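PDB 4XG0: uncharacterized protein from Bordetella bronchiseptica, which probably acts as a kinase of the DUF1537 family, which works in catabolic pathways for acid sugars. Local coordinates for residues A218-L230 against G240-G252. Residues are numbered along the deposited sequence; the frame is centred on the assembly and turned at random.
With SO4 (sulfate ion), chain D.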
ATOM      1  N   ALA A 218      -2.395   4.818  11.306  1.00 18.13           N
ATOM      2  CA  ALA A 218      -1.188   5.536  10.933  1.00 20.17           C
ATOM      3  C   ALA A 218       0.054   4.770  11.390  1.00 20.65           C
ATOM      4  O   ALA A 218       1.077   4.721  10.685  1.00 22.33           O
ATOM      5  CB  ALA A 218      -1.196   6.982  11.508  1.00 27.08           C
ATOM      6  N   ASP A 219      -0.013   4.224  12.599  1.00 20.66           N
ATOM      7  CA  ASP A 219       1.109   3.480  13.159  1.00 19.87           C
ATOM      8  C   ASP A 219       1.292   2.209  12.364  1.00 22.14           C
ATOM      9  O   ASP A 219       2.406   1.807  12.086  1.00 20.83           O
ATOM     10  CB  ASP A 219       0.851   3.088  14.600  1.00 21.92           C
ATOM     11  CG  ASP A 219       1.050   4.226  15.590  1.00 24.99           C
ATOM     12  OD1 ASP A 219       1.615   5.291  15.276  1.00 23.79           O
ATOM     13  OD2 ASP A 219       0.643   4.027  16.753  1.00 27.54           O
ATOM     14  N   VAL A 220       0.182   1.568  12.017  1.00 17.84           N
ATOM     15  CA  VAL A 220       0.230   0.342  11.222  1.00 14.99           C
ATOM     16  C   VAL A 220       0.798   0.629   9.831  1.00 19.89           C
ATOM     17  O   VAL A 220       1.618  -0.156   9.290  1.00 18.90           O
ATOM     18  CB  VAL A 220      -1.122  -0.338  11.135  1.00 15.40           C
ATOM     19  CG1 VAL A 220      -1.008  -1.596  10.284  1.00 19.31           C
ATOM     20  CG2 VAL A 220      -1.608  -0.727  12.548  1.00 23.67           C
ATOM     21  N   GLN A 221       0.404   1.753   9.243  1.00 21.98           N
ATOM     22  CA  GLN A 221       0.912   2.090   7.904  1.00 21.97           C
ATOM     23  C   GLN A 221       2.418   2.364   7.912  1.00 22.63           C
ATOM     24  O   GLN A 221       3.160   1.944   6.979  1.00 19.52           O
ATOM     25  CB  GLN A 221       0.173   3.300   7.328  1.00 24.94           C
ATOM     26  CG  GLN A 221       0.716   3.798   5.964  1.00 28.25           C
ATOM     27  CD  GLN A 221      -0.011   5.027   5.485  1.00 40.23           C
ATOM     28  OE1 GLN A 221       0.099   6.104   6.089  1.00 52.67           O
ATOM     29  NE2 GLN A 221      -0.773   4.880   4.407  1.00 47.94           N
ATOM     30  N   ARG A 222       2.877   3.086   8.939  1.00 22.01           N
ATOM     31  CA  ARG A 222       4.303   3.354   9.105  1.00 23.38           C
ATOM     32  C   ARG A 222       5.051   2.043   9.200  1.00 19.50           C
ATOM     33  O   ARG A 222       6.134   1.897   8.641  1.00 24.31           O
ATOM     34  CB  ARG A 222       4.580   4.193  10.369  1.00 23.95           C
ATOM     35  CG  ARG A 222       6.030   4.541  10.594  1.00 30.44           C
ATOM     36  CD  ARG A 222       6.231   5.485  11.794  1.00 33.63           C
ATOM     37  NE  ARG A 222       5.205   6.533  11.826  1.00 46.51           N
ATOM     38  CZ  ARG A 222       4.276   6.686  12.777  1.00 40.95           C
ATOM     39  NH1 ARG A 222       4.229   5.894  13.852  1.00 39.32           N
ATOM     40  NH2 ARG A 222       3.398   7.674  12.663  1.00 55.20           N
ATOM     41  N   LEU A 223       4.508   1.098   9.968  1.00 20.23           N
ATOM     42  CA  LEU A 223       5.156  -0.197  10.141  1.00 17.52           C
ATOM     43  C   LEU A 223       5.172  -0.949   8.817  1.00 21.26           C
ATOM     44  O   LEU A 223       6.182  -1.537   8.458  1.00 22.99           O
ATOM     45  CB  LEU A 223       4.455  -1.047  11.233  1.00 20.73           C
ATOM     46  CG  LEU A 223       4.907  -2.502  11.383  1.00 18.36           C
ATOM     47  CD1 LEU A 223       6.371  -2.592  11.663  1.00 20.07           C
ATOM     48  CD2 LEU A 223       4.162  -3.213  12.485  1.00 18.23           C
ATOM     49  N   ALA A 224       4.054  -0.919   8.087  1.00 18.28           N
ATOM     50  CA  ALA A 224       3.980  -1.582   6.789  1.00 20.33           C
ATOM     51  C   ALA A 224       5.028  -1.001   5.823  1.00 19.46           C
ATOM     52  O   ALA A 224       5.703  -1.736   5.115  1.00 21.33           O
ATOM     53  CB  ALA A 224       2.590  -1.433   6.201  1.00 18.53           C
ATOM     54  N   ARG A 225       5.181   0.320   5.809  1.00 21.56           N
ATOM     55  CA  ARG A 225       6.200   0.954   4.984  1.00 24.32           C
ATOM     56  C   ARG A 225       7.622   0.516   5.366  1.00 24.58           C
ATOM     57  O   ARG A 225       8.454   0.241   4.484  1.00 27.84           O
ATOM     58  CB  ARG A 225       6.064   2.474   5.043  1.00 26.62           C
ATOM     59  CG  ARG A 225       4.779   2.940   4.382  1.00 28.47           C
ATOM     60  CD  ARG A 225       4.587   4.448   4.432  1.00 34.54           C
ATOM     61  NE  ARG A 225       3.506   4.827   3.521  1.00 44.37           N
ATOM     62  CZ  ARG A 225       2.903   6.016   3.481  1.00 46.97           C
ATOM     63  NH1 ARG A 225       3.239   6.991   4.323  1.00 51.83           N
ATOM     64  NH2 ARG A 225       1.935   6.227   2.590  1.00 46.91           N
ATOM     65  N   ALA A 226       7.910   0.477   6.664  1.00 22.33           N
ATOM     66  CA  ALA A 226       9.187  -0.015   7.145  1.00 25.66           C
ATOM     67  C   ALA A 226       9.418  -1.440   6.692  1.00 22.34           C
ATOM     68  O   ALA A 226      10.509  -1.788   6.268  1.00 26.11           O
ATOM     69  CB  ALA A 226       9.270   0.069   8.672  1.00 25.78           C
ATOM     70  N   ILE A 227       8.400  -2.267   6.837  1.00 26.25           N
ATOM     71  CA  ILE A 227       8.458  -3.633   6.359  1.00 21.66           C
ATOM     72  C   ILE A 227       8.763  -3.648   4.856  1.00 24.83           C
ATOM     73  O   ILE A 227       9.576  -4.421   4.392  1.00 23.49           O
ATOM     74  CB  ILE A 227       7.154  -4.393   6.677  1.00 21.64           C
ATOM     75  CG1 ILE A 227       7.145  -4.757   8.177  1.00 24.71           C
ATOM     76  CG2 ILE A 227       7.033  -5.660   5.842  1.00 23.95           C
ATOM     77  CD1 ILE A 227       5.827  -5.137   8.678  1.00 27.44           C
ATOM     78  N   GLY A 228       8.117  -2.776   4.084  1.00 21.11           N
ATOM     79  CA  GLY A 228       8.399  -2.700   2.663  1.00 25.72           C
ATOM     80  C   GLY A 228       9.867  -2.432   2.386  1.00 27.82           C
ATOM     81  O   GLY A 228      10.475  -3.094   1.550  1.00 28.06           O
ATOM     82  N   VAL A 229      10.427  -1.445   3.083  1.00 24.90           N
ATOM     83  CA  VAL A 229      11.831  -1.094   2.956  1.00 27.59           C
ATOM     84  C   VAL A 229      12.723  -2.302   3.207  1.00 28.81           C
ATOM     85  O   VAL A 229      13.745  -2.460   2.536  1.00 33.56           O
ATOM     86  CB  VAL A 229      12.203   0.043   3.922  1.00 31.12           C
ATOM     87  CG1 VAL A 229      13.711   0.222   4.002  1.00 43.98           C
ATOM     88  CG2 VAL A 229      11.520   1.342   3.494  1.00 39.11           C
ATOM     89  N   LEU A 230      12.365  -3.132   4.193  1.00 31.86           N
ATOM     90  CA  LEU A 230      13.175  -4.305   4.522  1.00 33.78           C
ATOM     91  C   LEU A 230      13.078  -5.421   3.490  1.00 31.85           C
ATOM     92  O   LEU A 230      13.912  -6.323   3.472  1.00 40.12           O
ATOM     93  CB  LEU A 230      12.837  -4.864   5.902  1.00 30.08           C
ATOM     94  CG  LEU A 230      13.224  -4.025   7.132  1.00 33.04           C
ATOM     95  CD1 LEU A 230      12.541  -4.580   8.370  1.00 32.73           C
ATOM     96  CD2 LEU A 230      14.728  -3.958   7.335  1.00 39.79           C
ATOM     97  N   GLY A 240      -5.905  -8.680  10.690  1.00 23.61           N
ATOM     98  CA  GLY A 240      -6.443  -7.903   9.584  1.00 20.69           C
ATOM     99  C   GLY A 240      -5.963  -6.466   9.515  1.00 18.84           C
ATOM    100  O   GLY A 240      -6.053  -5.831   8.468  1.00 23.76           O
ATOM    101  N   GLY A 241      -5.381  -5.963  10.595  1.00 21.99           N
ATOM    102  CA  GLY A 241      -4.967  -4.579  10.607  1.00 17.57           C
ATOM    103  C   GLY A 241      -3.848  -4.296   9.645  1.00 15.49           C
ATOM    104  O   GLY A 241      -3.779  -3.241   9.079  1.00 18.82           O
ATOM    105  N   LEU A 242      -2.978  -5.288   9.448  1.00 18.30           N
ATOM    106  CA  LEU A 242      -1.798  -5.118   8.610  1.00 16.99           C
ATOM    107  C   LEU A 242      -2.064  -5.434   7.133  1.00 18.90           C
ATOM    108  O   LEU A 242      -1.271  -5.084   6.258  1.00 18.61           O
ATOM    109  CB  LEU A 242      -0.675  -5.994   9.102  1.00 20.01           C
ATOM    110  CG  LEU A 242       0.420  -5.179   9.780  1.00 19.21           C
ATOM    111  CD1 LEU A 242       1.417  -6.109  10.412  1.00 23.96           C
ATOM    112  CD2 LEU A 242       1.149  -4.227   8.892  1.00 19.56           C
ATOM    113  N   ALA A 243      -3.191  -6.068   6.852  1.00 19.14           N
ATOM    114  CA  ALA A 243      -3.451  -6.572   5.493  1.00 24.34           C
ATOM    115  C   ALA A 243      -3.472  -5.534   4.387  1.00 21.01           C
ATOM    116  O   ALA A 243      -2.674  -5.602   3.442  1.00 16.92           O
ATOM    117  CB  ALA A 243      -4.719  -7.422   5.474  1.00 20.60           C
ATOM    118  N   ALA A 244      -4.369  -4.562   4.448  1.00 18.66           N
ATOM    119  CA  ALA A 244      -4.432  -3.568   3.386  1.00 19.55           C
ATOM    120  C   ALA A 244      -3.143  -2.712   3.314  1.00 18.09           C
ATOM    121  O   ALA A 244      -2.623  -2.446   2.245  1.00 17.91           O
ATOM    122  CB  ALA A 244      -5.645  -2.731   3.552  1.00 18.13           C
ATOM    123  N   PRO A 245      -2.600  -2.287   4.466  1.00 16.26           N
ATOM    124  CA  PRO A 245      -1.335  -1.556   4.415  1.00 17.05           C
ATOM    125  C   PRO A 245      -0.239  -2.330   3.675  1.00 17.13           C
ATOM    126  O   PRO A 245       0.473  -1.720   2.889  1.00 17.27           O
ATOM    127  CB  PRO A 245      -0.986  -1.380   5.921  1.00 20.23           C
ATOM    128  CG  PRO A 245      -2.331  -1.320   6.551  1.00 18.97           C
ATOM    129  CD  PRO A 245      -3.180  -2.317   5.820  1.00 17.25           C
ATOM    130  N   LEU A 246      -0.146  -3.633   3.877  1.00 17.58           N
ATOM    131  CA  LEU A 246       0.878  -4.422   3.218  1.00 19.59           C
ATOM    132  C   LEU A 246       0.553  -4.573   1.738  1.00 17.00           C
ATOM    133  O   LEU A 246       1.445  -4.451   0.895  1.00 18.85           O
ATOM    134  CB  LEU A 246       1.008  -5.796   3.855  1.00 19.02           C
ATOM    135  CG  LEU A 246       1.670  -5.804   5.216  1.00 23.44           C
ATOM    136  CD1 LEU A 246       1.478  -7.175   5.926  1.00 25.19           C
ATOM    137  CD2 LEU A 246       3.187  -5.405   5.068  1.00 23.84           C
ATOM    138  N   ALA A 247      -0.705  -4.864   1.438  1.00 18.49           N
ATOM    139  CA  ALA A 247      -1.140  -4.886   0.006  1.00 16.93           C
ATOM    140  C   ALA A 247      -0.718  -3.620  -0.729  1.00 19.12           C
ATOM    141  O   ALA A 247      -0.208  -3.658  -1.870  1.00 19.10           O
ATOM    142  CB  ALA A 247      -2.629  -5.074  -0.082  1.00 17.01           C
ATOM    143  N   ARG A 248      -0.963  -2.455  -0.114  1.00 15.74           N
ATOM    144  CA  ARG A 248      -0.579  -1.204  -0.698  1.00 14.59           C
ATOM    145  C   ARG A 248       0.944  -0.952  -0.769  1.00 15.14           C
ATOM    146  O   ARG A 248       1.463  -0.458  -1.780  1.00 17.31           O
ATOM    147  CB  ARG A 248      -1.277  -0.054   0.043  1.00 18.51           C
ATOM    148  CG  ARG A 248      -2.792  -0.028  -0.119  1.00 16.45           C
ATOM    149  CD  ARG A 248      -3.404   1.243   0.400  1.00 23.57           C
ATOM    150  NE  ARG A 248      -3.487   1.200   1.853  1.00 25.52           N
ATOM    151  CZ  ARG A 248      -4.566   0.805   2.530  1.00 27.55           C
ATOM    152  NH1 ARG A 248      -4.529   0.802   3.852  1.00 24.01           N
ATOM    153  NH2 ARG A 248      -5.657   0.378   1.900  1.00 29.61           N
ATOM    154  N   VAL A 249       1.677  -1.302   0.283  1.00 15.17           N
ATOM    155  CA  VAL A 249       3.085  -1.013   0.262  1.00 19.30           C
ATOM    156  C   VAL A 249       3.793  -1.884  -0.763  1.00 17.79           C
ATOM    157  O   VAL A 249       4.629  -1.411  -1.511  1.00 19.34           O
ATOM    158  CB  VAL A 249       3.705  -1.212   1.656  1.00 23.43           C
ATOM    159  CG1 VAL A 249       5.204  -1.217   1.530  1.00 23.56           C
ATOM    160  CG2 VAL A 249       3.245  -0.077   2.552  1.00 24.69           C
ATOM    161  N   TRP A 250       3.407  -3.145  -0.817  1.00 19.36           N
ATOM    162  CA  TRP A 250       4.007  -4.064  -1.761  1.00 24.97           C
ATOM    163  C   TRP A 250       3.607  -3.723  -3.211  1.00 20.99           C
ATOM    164  O   TRP A 250       4.393  -3.918  -4.145  1.00 20.02           O
ATOM    165  CB  TRP A 250       3.648  -5.495  -1.391  1.00 19.55           C
ATOM    166  CG  TRP A 250       4.477  -6.033  -0.225  1.00 21.72           C
ATOM    167  CD1 TRP A 250       5.723  -5.612   0.153  1.00 22.66           C
ATOM    168  CD2 TRP A 250       4.111  -7.074   0.697  1.00 20.19           C
ATOM    169  NE1 TRP A 250       6.149  -6.329   1.270  1.00 20.09           N
ATOM    170  CE2 TRP A 250       5.182  -7.226   1.608  1.00 23.05           C
ATOM    171  CE3 TRP A 250       2.985  -7.893   0.841  1.00 18.48           C
ATOM    172  CZ2 TRP A 250       5.158  -8.159   2.638  1.00 26.23           C
ATOM    173  CZ3 TRP A 250       2.959  -8.806   1.839  1.00 17.51           C
ATOM    174  CH2 TRP A 250       4.047  -8.935   2.744  1.00 21.37           C
ATOM    175  N   ALA A 251       2.404  -3.189  -3.404  1.00 18.80           N
ATOM    176  CA  ALA A 251       2.023  -2.667  -4.714  1.00 20.56           C
ATOM    177  C   ALA A 251       2.866  -1.422  -5.088  1.00 20.34           C
ATOM    178  O   ALA A 251       3.305  -1.258  -6.218  1.00 22.66           O
ATOM    179  CB  ALA A 251       0.525  -2.314  -4.702  1.00 20.35           C
ATOM    180  N   GLY A 252       3.098  -0.537  -4.122  1.00 20.67           N
ATOM    181  CA  GLY A 252       3.862   0.661  -4.374  1.00 22.78           C
ATOM    182  C   GLY A 252       5.273   0.352  -4.839  1.00 25.38           C
ATOM    183  O   GLY A 252       5.890   1.123  -5.558  1.00 28.94           O
TER
HETATM  184  S   SO4 D 503      -8.332   0.199   4.593  1.00 50.29           S
HETATM  185  O1  SO4 D 503      -7.096   0.427   5.388  1.00 35.83           O
HETATM  186  O2  SO4 D 503      -9.022  -1.066   4.911  1.00 47.41           O
HETATM  187  O3  SO4 D 503      -8.004   0.130   3.162  1.00 48.25           O
HETATM  188  O4  SO4 D 503      -9.294   1.279   4.835  1.00 56.67           O
HETATM  189  O   HOH W   1       8.820  -6.467   2.572  1.00 22.08           O
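V220, A224 and G228 of helix 218-230 pack against L242, P245 and V249 of helix 240-252 where the two axes approach to 8.8 Å, their N-to-C directions 45° apart. The helices are joined through strand 234-238 of the parallel sheet of a Rossmann-like alpha/beta domain, probably the sugar-binding one; they lie next to each other, and I227, L246 and W250 all touch P236 on that strand. No hydrogen bond runs directly from helix to helix; the direct contacts are mainly van der Waals packing of apolar groups. A224 is a knob in a hole made by L242, P245, L246 and V249, its CB 3.6 Å from CB of P245. That proline marks a kink, since its N makes no bond to the preceding turn, and its ring also meets V220 through CG. V220 holds CG1 anti to the backbone N (chi1 179°), which directs this methyl to G241 O at 3.4 Å and to CD2 of L242 at 3.7 Å. Further along, V249 splits its branches: CG1 lies against CA of G228 at 3.7 Å, a fit that the absence of a side chain on the glycine permits, while CG2 reaches the CG of R225, the two side chains crossing at about a right angle. On the flank nearer the sheet, CG2 of I227 meets CD2 of L246, which in turn lies over one face of the W250 indole, toward its rim. R248 makes no direct contact with helix 218-230; its chain bends at chi3 (-78°) and grips a sulfate, probably from the crystallisation liquor, with NH1 on O1 and NH2 on O3. A water bridges the far end of the contact: it donates to O of I227 and accepts from NE1 of W250 at 3.0 Å, lying in the indole plane at the ring edge.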